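Local coordinates for immunoglobulin-like protein (Pseudomonas aeruginosa, PDB 3N6Y) that is of unknown function but adopts an immunoglobulin-like beta-sandwich fold and is probably made with an export signal, at residues G15-R20 with Q36-T41; T50-R55 with M103-T108. All coordinates share one frame; numbering follows the deposited sequence.

Contact 1 (15-20 with 36-41) closes along the chain before contact 2 (50-55 with 103-108) opens, and their centres lie about 9 Å apart. Strand 51-59 joins the two: on one side it pairs antiparallel with strand 101-106, while backbone hydrogen bonds of Gly-53 to Gly-15 and of Lys-51 to Phe-17 link it to the segment carrying strand 16-17, which in turn pairs with strand 38-40. Contact 1 lies at the surface, its centre about 13 Å from that of the chain, against about 7 Å for contact 2. Arg-55 NH1 also bonds Gln-36 O. The backbone bonds thus tie the small two-stranded sheet of contact 1 to the sheet carrying contact 2.

Contact 1 of 2, residues G15-R20 with Q36-T41; sequences GVFESR and QNIQQT
Val-16 and Gln-39 form the antiparallel hydrogen-bonded pair at the centre of this contact, each N-H meeting the other's carbonyl: Val-16 N to Gln-39 O at 3.0 Å and Gln-39 N to Val-16 O at 2.8 Å. The next backbone bond along runs from Glu-18 N to Asn-37 O at 2.8 Å. The same two residues meet again through their side chains, which lie side by side. Asn-37 ND2 donates to Glu-18 OE1 at 2.8 Å, a nearly straight bond (173°) that keeps to the amide plane of Asn-37 yet reaches the oxygen from above the carboxylate plane. Asn-37 CG stands anti to its backbone N (chi1 -173°), which carries the amide alongside Glu-18. A water completes this end, accepting from Asn-37 N and donating to Glu-18 O. Gln-36 crosses Phe-17 at about a right angle; its OE1 takes a hydrogen bond from Lys-51 NZ, and its NE2 has a weak bond to a second water, which donates to Phe-17 O. Thr-41 OG1 is satisfied by Glu-43 N, whereas Thr-41 O is buried without a hydrogen-bonding partner in the model and is approached by Gly-15 CA at 3.2 Å, a CA-H...O contact. Gly-15 CA makes a similar contact with Gln-39 O. Among the apolar groups, Ile-38 CG1 sits squarely over one face of the Phe-17 ring, 3.9 Å from its centroid, a CH-pi contact, and CD1 lies over the same face, nearest Phe-17 CZ at 3.8 Å. Val-16 CG2 touches Thr-41 CG2 at 4.0 Å, the two side chains side by side and pointing the same way. The arrangement is a short two-stranded antiparallel beta sheet, added at the edge of an immunoglobulin-like sandwich.

Contact 2 of 2, residues T50-R55 with M103-T108; sequences TKFGMR and MAYEFT
Phe-52 and Tyr-105 form a hydrogen-bonded pair between neighbouring antiparallel strands of the immunoglobulin-like beta sandwich, where strand 51-55 runs at 170° to strand 103-106. Phe-52 N and O bond Tyr-105 O and N, Met-54 and Met-103 are joined in the same reciprocal way, and Phe-107 N reaches Thr-50 O at 3.0 Å, so the pairing outlasts the strand. Between the two pairs, Gly-53 CA comes 3.3 Å from Met-103 O, a CA-H...O contact.

Phe-52 CB packs on Gly-15 O, and from there chi1 of 63° sets CG between the backbone N and the carbonyl carbon, which brings the ring closer to strand 103-106. CG and CD1 run past Tyr-105 O, with CD1 3.5 Å from that oxygen. CE1 then touches Phe-107 CZ at 3.7 Å, the two rings being set obliquely with planes 56° apart. At the tip, CZ meets Tyr-105 CB, which lies over one face of the Phe-52 ring. Phe-134 adds an edge-to-face partner and Leu-120 further apolar cover, placing this ring between the layers of the sandwich. Selenomethionines Met-54 and Met-103 project on the same face as Phe-52; in one of the two conformers of Met-54 they lie side by side, both against Val-122 of strand 116-124.

Lys-51 and Glu-106 share the face opposite Phe-52 and Tyr-105. The extended lysine chain leads NZ away to its partner in contact 1, Gln-36, and on the way Lys-51 CE rests against Ala-104 CB at 3.7 Å.

Contact 1 of 2, residues G15-R20 with Q36-T41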
loop_
_atom_site.group_PDB
_atom_site.type_symbol
_atom_site.label_atom_id
_atom_site.label_comp_id
_atom_site.label_asym_id
_atom_site.label_seq_id
_atom_site.Cartn_x
_atom_site.Cartn_y
_atom_site.Cartn_z
ATOM N N GLY A 15 2.547 7.688 4.801
ATOM C CA GLY A 15 2.475 9.043 4.288
ATOM C C GLY A 15 2.726 9.221 2.817
ATOM O O GLY A 15 2.402 8.338 2.028
ATOM N N VAL A 16 3.277 10.375 2.458
ATOM C CA VAL A 16 3.530 10.782 1.101
ATOM C C VAL A 16 4.997 10.481 0.770
ATOM O O VAL A 16 5.912 10.931 1.491
ATOM C CB VAL A 16 3.179 12.279 0.850
ATOM C CG1 VAL A 16 3.653 12.711 -0.566
ATOM C CG2 VAL A 16 1.672 12.530 1.016
ATOM N N PHE A 17 5.192 9.742 -0.318
ATOM C CA PHE A 17 6.518 9.327 -0.829
ATOM C C PHE A 17 7.113 10.473 -1.588
ATOM O O PHE A 17 6.453 11.092 -2.429
ATOM C CB PHE A 17 6.425 8.110 -1.741
ATOM C CG PHE A 17 6.190 6.810 -1.007
ATOM C CD1 PHE A 17 5.014 6.580 -0.306
ATOM C CD2 PHE A 17 7.131 5.786 -1.056
ATOM C CE1 PHE A 17 4.788 5.352 0.352
ATOM C CE2 PHE A 17 6.916 4.574 -0.400
ATOM C CZ PHE A 17 5.741 4.356 0.303
ATOM N N GLU A 18 8.373 10.772 -1.300
ATOM C CA GLU A 18 9.023 11.915 -1.929
ATOM C C GLU A 18 9.986 11.422 -2.979
ATOM O O GLU A 18 10.717 10.469 -2.754
ATOM C CB GLU A 18 9.755 12.757 -0.878
ATOM C CG GLU A 18 8.856 13.303 0.217
ATOM C CD GLU A 18 9.588 14.282 1.142
ATOM O OE1 GLU A 18 10.778 14.048 1.424
ATOM O OE2 GLU A 18 8.961 15.262 1.589
ATOM N N SER A 19 9.951 12.039 -4.149
ATOM C CA SER A 19 10.870 11.681 -5.207
ATOM C C SER A 19 11.636 12.930 -5.590
ATOM O O SER A 19 11.170 14.042 -5.342
ATOM C CB SER A 19 10.111 11.116 -6.415
ATOM O OG SER A 19 9.200 12.066 -6.948
ATOM N N ARG A 20 12.811 12.745 -6.186
ATOM C CA ARG A 20 13.617 13.868 -6.665
ATOM C C ARG A 20 14.167 13.619 -8.063
ATOM O O ARG A 20 15.045 12.783 -8.250
ATOM C CB ARG A 20 14.758 14.145 -5.688
ATOM C CG ARG A 20 14.297 14.438 -4.250
ATOM C CD ARG A 20 15.036 15.637 -3.666
ATOM N NE ARG A 20 15.212 15.538 -2.223
ATOM C CZ ARG A 20 15.992 16.340 -1.505
ATOM N NH1 ARG A 20 16.668 17.333 -2.084
ATOM N NH2 ARG A 20 16.094 16.146 -0.196
ATOM N N GLN A 36 13.196 6.379 -1.207
ATOM C CA GLN A 36 12.304 7.527 -1.109
ATOM C C GLN A 36 12.053 7.807 0.365
ATOM O O GLN A 36 11.760 6.890 1.131
ATOM C CB GLN A 36 10.983 7.253 -1.857
ATOM C CG GLN A 36 11.099 7.320 -3.396
ATOM C CD GLN A 36 9.750 7.159 -4.099
ATOM O OE1 GLN A 36 9.095 6.131 -3.970
ATOM N NE2 GLN A 36 9.339 8.180 -4.842
ATOM N N ASN A 37 12.225 9.068 0.764
ATOM C CA ASN A 37 11.760 9.540 2.036
ATOM C C ASN A 37 10.230 9.494 1.982
ATOM O O ASN A 37 9.624 9.626 0.923
ATOM C CB ASN A 37 12.250 10.979 2.298
ATOM C CG ASN A 37 11.940 11.472 3.702
ATOM O OD1 ASN A 37 12.180 10.770 4.684
ATOM N ND2 ASN A 37 11.408 12.689 3.806
ATOM N N ILE A 38 9.647 9.249 3.133
ATOM C CA ILE A 38 8.195 9.367 3.364
ATOM C C ILE A 38 7.898 10.468 4.396
ATOM O O ILE A 38 8.434 10.449 5.524
ATOM C CB ILE A 38 7.585 8.012 3.836
ATOM C CG1 ILE A 38 7.787 6.912 2.803
ATOM C CG2 ILE A 38 6.076 8.185 4.230
ATOM C CD1 ILE A 38 7.525 5.536 3.395
ATOM N N GLN A 39 7.077 11.447 4.000
ATOM C CA GLN A 39 6.603 12.509 4.889
ATOM C C GLN A 39 5.396 11.935 5.625
ATOM O O GLN A 39 4.391 11.565 5.007
ATOM C CB GLN A 39 6.215 13.748 4.087
ATOM C CG GLN A 39 6.000 15.016 4.900
ATOM C CD GLN A 39 5.904 16.244 4.011
ATOM O OE1 GLN A 39 6.687 17.185 4.138
ATOM N NE2 GLN A 39 4.984 16.211 3.064
ATOM N N GLN A 40 5.522 11.809 6.931
ATOM C CA GLN A 40 4.507 11.099 7.701
ATOM C C GLN A 40 3.247 11.920 7.797
ATOM O O GLN A 40 3.274 13.007 8.377
ATOM C CB GLN A 40 5.013 10.797 9.117
ATOM C CG GLN A 40 3.981 9.996 9.912
ATOM C CD GLN A 40 4.503 9.487 11.238
ATOM O OE1 GLN A 40 5.279 8.545 11.291
ATOM N NE2 GLN A 40 4.008 10.064 12.313
ATOM N N THR A 41 2.149 11.403 7.246
ATOM C CA THR A 41 0.867 12.093 7.294
ATOM C C THR A 41 -0.246 11.157 6.847
ATOM O O THR A 41 0.041 10.197 6.102
ATOM C CB THR A 41 0.862 13.322 6.344
ATOM O OG1 THR A 41 -0.357 14.040 6.564
ATOM C CG2 THR A 41 0.962 12.880 4.895
HETATM O O HOH W 1 7.009 9.833 -5.383
HETATM O O HOH W 2 13.013 11.039 -1.123
#

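Contact 2 of 2, residues T50-R55 with M103-T108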
loop_
_atom_site.group_PDB
_atom_site.type_symbol
_atom_site.label_atom_id
_atom_site.label_comp_id
_atom_site.label_asym_id
_atom_site.label_seq_id
_atom_site.Cartn_x
_atom_site.Cartn_y
_atom_site.Cartn_z
ATOM N N THR A 50 1.127 12.531 -7.010
ATOM C CA THR A 50 1.254 12.232 -5.578
ATOM C C THR A 50 1.205 10.736 -5.348
ATOM O O THR A 50 0.284 10.094 -5.808
ATOM C CB THR A 50 0.115 12.882 -4.798
ATOM O OG1 THR A 50 0.145 14.288 -4.990
ATOM C CG2 THR A 50 0.186 12.619 -3.257
ATOM N N LYS A 51 2.214 10.207 -4.680
ATOM C CA LYS A 51 2.291 8.810 -4.247
ATOM C C LYS A 51 2.191 8.703 -2.736
ATOM O O LYS A 51 2.874 9.424 -1.993
ATOM C CB LYS A 51 3.567 8.154 -4.794
ATOM C CG LYS A 51 3.841 6.757 -4.288
ATOM C CD LYS A 51 5.208 6.316 -4.826
ATOM C CE LYS A 51 5.627 5.015 -4.180
ATOM N NZ LYS A 51 7.001 4.588 -4.626
ATOM N N PHE A 52 1.307 7.823 -2.249
ATOM C CA PHE A 52 1.142 7.661 -0.833
ATOM C C PHE A 52 0.939 6.198 -0.440
ATOM O O PHE A 52 0.616 5.360 -1.282
ATOM C CB PHE A 52 -0.047 8.482 -0.283
ATOM C CG PHE A 52 -1.396 8.052 -0.843
ATOM C CD1 PHE A 52 -1.820 8.442 -2.107
ATOM C CD2 PHE A 52 -2.222 7.199 -0.109
ATOM C CE1 PHE A 52 -3.024 8.025 -2.610
ATOM C CE2 PHE A 52 -3.455 6.796 -0.604
ATOM C CZ PHE A 52 -3.849 7.197 -1.861
ATOM N N GLY A 53 1.162 5.906 0.819
ATOM C CA GLY A 53 0.954 4.575 1.339
ATOM C C GLY A 53 1.829 4.266 2.524
ATOM O O GLY A 53 2.094 5.152 3.354
HETATM N N MSE A 54 2.245 3.016 2.610
HETATM C CA MSE A 54 2.957 2.414 3.722
HETATM C C MSE A 54 4.271 1.735 3.269
HETATM O O MSE A 54 4.332 1.165 2.154
HETATM C CB MSE A 54 2.033 1.385 4.430
HETATM C CG MSE A 54 0.933 2.010 5.286
HETATM SE SE MSE A 54 -0.086 0.586 6.119
HETATM C CE MSE A 54 -0.820 -0.202 4.538
ATOM N N ARG A 55 5.273 1.729 4.159
ATOM C CA ARG A 55 6.495 0.972 3.985
ATOM C C ARG A 55 6.735 0.308 5.339
ATOM O O ARG A 55 6.583 0.925 6.399
ATOM C CB ARG A 55 7.673 1.835 3.553
ATOM C CG ARG A 55 8.938 1.023 3.310
ATOM C CD ARG A 55 9.962 1.809 2.524
ATOM N NE ARG A 55 10.350 3.003 3.286
ATOM C CZ ARG A 55 10.776 4.134 2.738
ATOM N NH1 ARG A 55 10.895 4.264 1.427
ATOM N NH2 ARG A 55 11.064 5.162 3.514
HETATM N N MSE A 103 3.361 -0.803 0.195
HETATM C CA MSE A 103 2.013 -0.748 -0.382
HETATM C C MSE A 103 1.715 0.723 -0.655
HETATM O O MSE A 103 1.468 1.503 0.267
HETATM C CB MSE A 103 0.942 -1.340 0.535
HETATM C CG MSE A 103 -0.409 -1.250 -0.108
HETATM SE SE MSE A 103 -1.748 -2.046 1.081
HETATM C CE MSE A 103 -3.276 -1.631 -0.080
ATOM N N ALA A 104 1.745 1.082 -1.930
ATOM C CA ALA A 104 1.559 2.471 -2.342
ATOM C C ALA A 104 0.597 2.616 -3.507
ATOM O O ALA A 104 0.398 1.656 -4.320
ATOM C CB ALA A 104 2.891 3.134 -2.650
ATOM N N TYR A 105 0.082 3.830 -3.630
ATOM C CA TYR A 105 -0.801 4.234 -4.695
ATOM C C TYR A 105 -0.340 5.587 -5.198
ATOM O O TYR A 105 -0.052 6.453 -4.364
ATOM C CB TYR A 105 -2.253 4.315 -4.230
ATOM C CG TYR A 105 -3.246 4.422 -5.366
ATOM C CD1 TYR A 105 -3.630 5.657 -5.853
ATOM C CD2 TYR A 105 -3.779 3.273 -5.971
ATOM C CE1 TYR A 105 -4.546 5.761 -6.914
ATOM C CE2 TYR A 105 -4.712 3.361 -7.049
ATOM C CZ TYR A 105 -5.085 4.622 -7.482
ATOM O OH TYR A 105 -5.974 4.751 -8.499
ATOM N N GLU A 106 -0.274 5.736 -6.531
ATOM C CA GLU A 106 0.095 7.007 -7.147
ATOM C C GLU A 106 -0.999 7.505 -8.105
ATOM O O GLU A 106 -1.550 6.739 -8.916
ATOM C CB GLU A 106 1.469 6.923 -7.850
ATOM C CG GLU A 106 2.056 8.297 -8.178
ATOM C CD GLU A 106 3.523 8.286 -8.609
ATOM O OE1 GLU A 106 4.309 7.443 -8.116
ATOM O OE2 GLU A 106 3.916 9.163 -9.423
ATOM N N PHE A 107 -1.292 8.799 -8.022
ATOM C CA PHE A 107 -2.261 9.420 -8.906
ATOM C C PHE A 107 -1.522 9.693 -10.231
ATOM O O PHE A 107 -0.846 10.719 -10.381
ATOM C CB PHE A 107 -2.785 10.737 -8.335
ATOM C CG PHE A 107 -3.555 10.610 -7.022
ATOM C CD1 PHE A 107 -4.408 9.538 -6.785
ATOM C CD2 PHE A 107 -3.460 11.589 -6.058
ATOM C CE1 PHE A 107 -5.098 9.427 -5.593
ATOM C CE2 PHE A 107 -4.173 11.518 -4.852
ATOM C CZ PHE A 107 -5.006 10.413 -4.621
ATOM N N THR A 108 -1.581 8.753 -11.168
ATOM C CA THR A 108 -0.876 8.868 -12.423
ATOM C C THR A 108 -1.718 9.485 -13.551
ATOM O O THR A 108 -1.160 10.082 -14.492
ATOM C CB THR A 108 -0.364 7.482 -12.814
ATOM O OG1 THR A 108 0.352 6.924 -11.698
ATOM C CG2 THR A 108 0.530 7.522 -14.015
#